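Local coordinates for peroxisomal membrane protein LPX1 (Saccharomyces cerevisiae, PDB 2Y6U), which hydrolyses acyl esters and lipids as a peroxisomal alpha/beta-hydrolase with acyl esterase, lipase and phospholipase A activity, at residues 99-104 with 256-261. Residues are numbered along the deposited sequence; the frame is centred on the assembly and turned at random. Where two conformers were deposited one is given.
Sequences DSAVRN and KMEQAQ
K256 and D99 form a salt bridge, a hydrogen bond from NZ of K256 to OD1 of D99 at 2.6 Å. The ammonium meets OD1 on its syn side, 19° out of the carboxylate plane, and OD2 of D99 is engaged separately by K65, so each carboxylate oxygen has its own lysine, which would be expected to stabilise the negative charge. A second polar link is indirect: one water donates to O of A101 (2.8 Å) and, in one of two modelled conformers of E258, less certainly to OE1 of E258 (2.6 Å). The K256 chain is extended beyond CG (chi2 -173°, chi3 175°), which carries NZ to the D99 carboxylate while its methylenes run past V102; there CG2 of V102 lies 3.6 Å from CG of K256. CB of A101 packs 3.7 Å from O of K256, a carbonyl that accepts a hydrogen bond from R105. Replacing K256 by an alanine is likely to leave OD1 of D99 without its charged mate and CG2 of V102 without most of its methylene contacts. E258 occupies the N-cap position of helix 259-264. The contact thus joins the short helix 98-103, which follows strand 84-92 of the central alpha/beta-hydrolase sheet, to the connection between strand 253-255 and helix 259-264.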
loop_
_atom_site.group_PDB
_atom_site.type_symbol
_atom_site.label_atom_id
_atom_site.label_comp_id
_atom_site.label_asym_id
_atom_site.label_seq_id
_atom_site.Cartn_x
_atom_site.Cartn_y
_atom_site.Cartn_z
ATOM N N ASP A 99 -5.312 22.789 4.542
ATOM C CA ASP A 99 -6.779 22.726 4.502
ATOM C C ASP A 99 -7.204 21.398 5.041
ATOM O O ASP A 99 -8.347 21.277 5.548
ATOM C CB ASP A 99 -7.291 22.982 3.084
ATOM C CG ASP A 99 -7.149 24.452 2.664
ATOM O OD1 ASP A 99 -7.271 25.370 3.504
ATOM O OD2 ASP A 99 -6.927 24.687 1.464
ATOM N N SER A 100 -6.310 20.394 4.992
ATOM C CA SER A 100 -6.669 19.111 5.532
ATOM C C SER A 100 -6.777 19.195 7.043
ATOM O O SER A 100 -7.755 18.721 7.614
ATOM C CB SER A 100 -5.634 18.060 5.179
ATOM O OG SER A 100 -5.670 17.822 3.760
ATOM N N ALA A 101 -5.859 19.962 7.654
ATOM C CA ALA A 101 -5.908 20.174 9.100
ATOM C C ALA A 101 -7.175 20.847 9.531
ATOM O O ALA A 101 -7.747 20.529 10.560
ATOM C CB ALA A 101 -4.669 21.013 9.618
ATOM N N VAL A 102 -7.605 21.846 8.758
ATOM C CA VAL A 102 -8.847 22.523 9.048
ATOM C C VAL A 102 -10.008 21.504 9.005
ATOM O O VAL A 102 -10.846 21.499 9.913
ATOM C CB VAL A 102 -9.045 23.753 8.083
ATOM C CG1 VAL A 102 -10.448 24.457 8.245
ATOM C CG2 VAL A 102 -7.834 24.809 8.275
ATOM N N ARG A 103 -10.075 20.688 7.966
ATOM C CA ARG A 103 -11.189 19.695 7.876
ATOM C C ARG A 103 -11.180 18.730 9.080
ATOM O O ARG A 103 -12.236 18.324 9.523
ATOM C CB ARG A 103 -11.068 18.770 6.679
ATOM C CG ARG A 103 -11.507 19.245 5.305
ATOM C CD ARG A 103 -12.933 19.419 5.079
ATOM N NE ARG A 103 -13.774 18.240 4.864
ATOM C CZ ARG A 103 -14.960 18.310 4.223
ATOM N NH1 ARG A 103 -15.323 19.435 3.661
ATOM N NH2 ARG A 103 -15.755 17.260 4.059
ATOM N N ASN A 104 -9.955 18.386 9.526
ATOM C CA ASN A 104 -9.693 17.388 10.538
ATOM C C ASN A 104 -9.619 17.991 11.976
ATOM O O ASN A 104 -9.351 17.257 12.948
ATOM C CB ASN A 104 -8.404 16.667 10.221
ATOM C CG ASN A 104 -8.545 15.785 9.002
ATOM O OD1 ASN A 104 -9.602 15.211 8.824
ATOM N ND2 ASN A 104 -7.494 15.635 8.228
ATOM N N LYS A 256 -3.657 27.729 9.980
ATOM C CA LYS A 256 -4.149 26.425 9.651
ATOM C C LYS A 256 -3.215 25.377 10.281
ATOM O O LYS A 256 -3.680 24.366 10.842
ATOM C CB LYS A 256 -4.244 26.250 8.105
ATOM C CG LYS A 256 -5.246 27.228 7.500
ATOM C CD LYS A 256 -5.472 26.946 6.060
ATOM C CE LYS A 256 -6.587 27.874 5.511
ATOM N NZ LYS A 256 -6.387 27.808 3.977
ATOM N N MET A 257 -1.913 25.574 10.100
ATOM C CA MET A 257 -0.919 24.758 10.781
ATOM C C MET A 257 -0.956 24.923 12.310
ATOM O O MET A 257 -0.662 26.030 12.845
ATOM C CB MET A 257 0.464 25.080 10.293
ATOM C CG MET A 257 1.531 24.057 10.698
ATOM S SD MET A 257 1.241 22.494 9.720
ATOM C CE MET A 257 1.585 21.219 10.988
ATOM N N GLU A 258 -1.353 23.872 13.002
ATOM C CA GLU A 258 -1.412 23.845 14.473
ATOM C C GLU A 258 0.015 23.642 15.017
ATOM O O GLU A 258 0.750 22.765 14.553
ATOM C CB GLU A 258 -2.340 22.698 14.961
ATOM C CG GLU A 258 -3.866 22.835 14.669
ATOM C CD GLU A 258 -4.535 21.500 14.495
ATOM O OE1 GLU A 258 -4.414 20.854 13.391
ATOM O OE2 GLU A 258 -5.094 21.028 15.480
ATOM N N GLN A 259 0.418 24.425 16.030
ATOM C CA GLN A 259 1.755 24.288 16.563
ATOM C C GLN A 259 2.012 22.863 17.064
ATOM O O GLN A 259 3.063 22.331 16.832
ATOM C CB GLN A 259 2.001 25.235 17.741
ATOM C CG GLN A 259 3.426 25.120 18.294
ATOM C CD GLN A 259 3.802 26.280 19.226
ATOM O OE1 GLN A 259 3.074 26.601 20.122
ATOM N NE2 GLN A 259 4.927 26.917 18.967
ATOM N N ALA A 260 1.086 22.280 17.823
ATOM C CA ALA A 260 1.291 20.893 18.309
ATOM C C ALA A 260 1.540 19.916 17.190
ATOM O O ALA A 260 2.421 19.035 17.283
ATOM C CB ALA A 260 0.095 20.456 19.176
ATOM N N GLN A 261 0.791 20.066 16.081
ATOM C CA GLN A 261 0.932 19.144 14.900
ATOM C C GLN A 261 2.266 19.350 14.190
ATOM O O GLN A 261 2.908 18.378 13.776
ATOM C CB GLN A 261 -0.260 19.275 13.960
ATOM C CG GLN A 261 -1.545 18.745 14.583
ATOM C CD GLN A 261 -1.483 17.267 14.865
ATOM O OE1 GLN A 261 -0.762 16.562 14.213
ATOM N NE2 GLN A 261 -2.252 16.802 15.824
HETATM O O HOH W 1 -6.767 19.839 13.094
#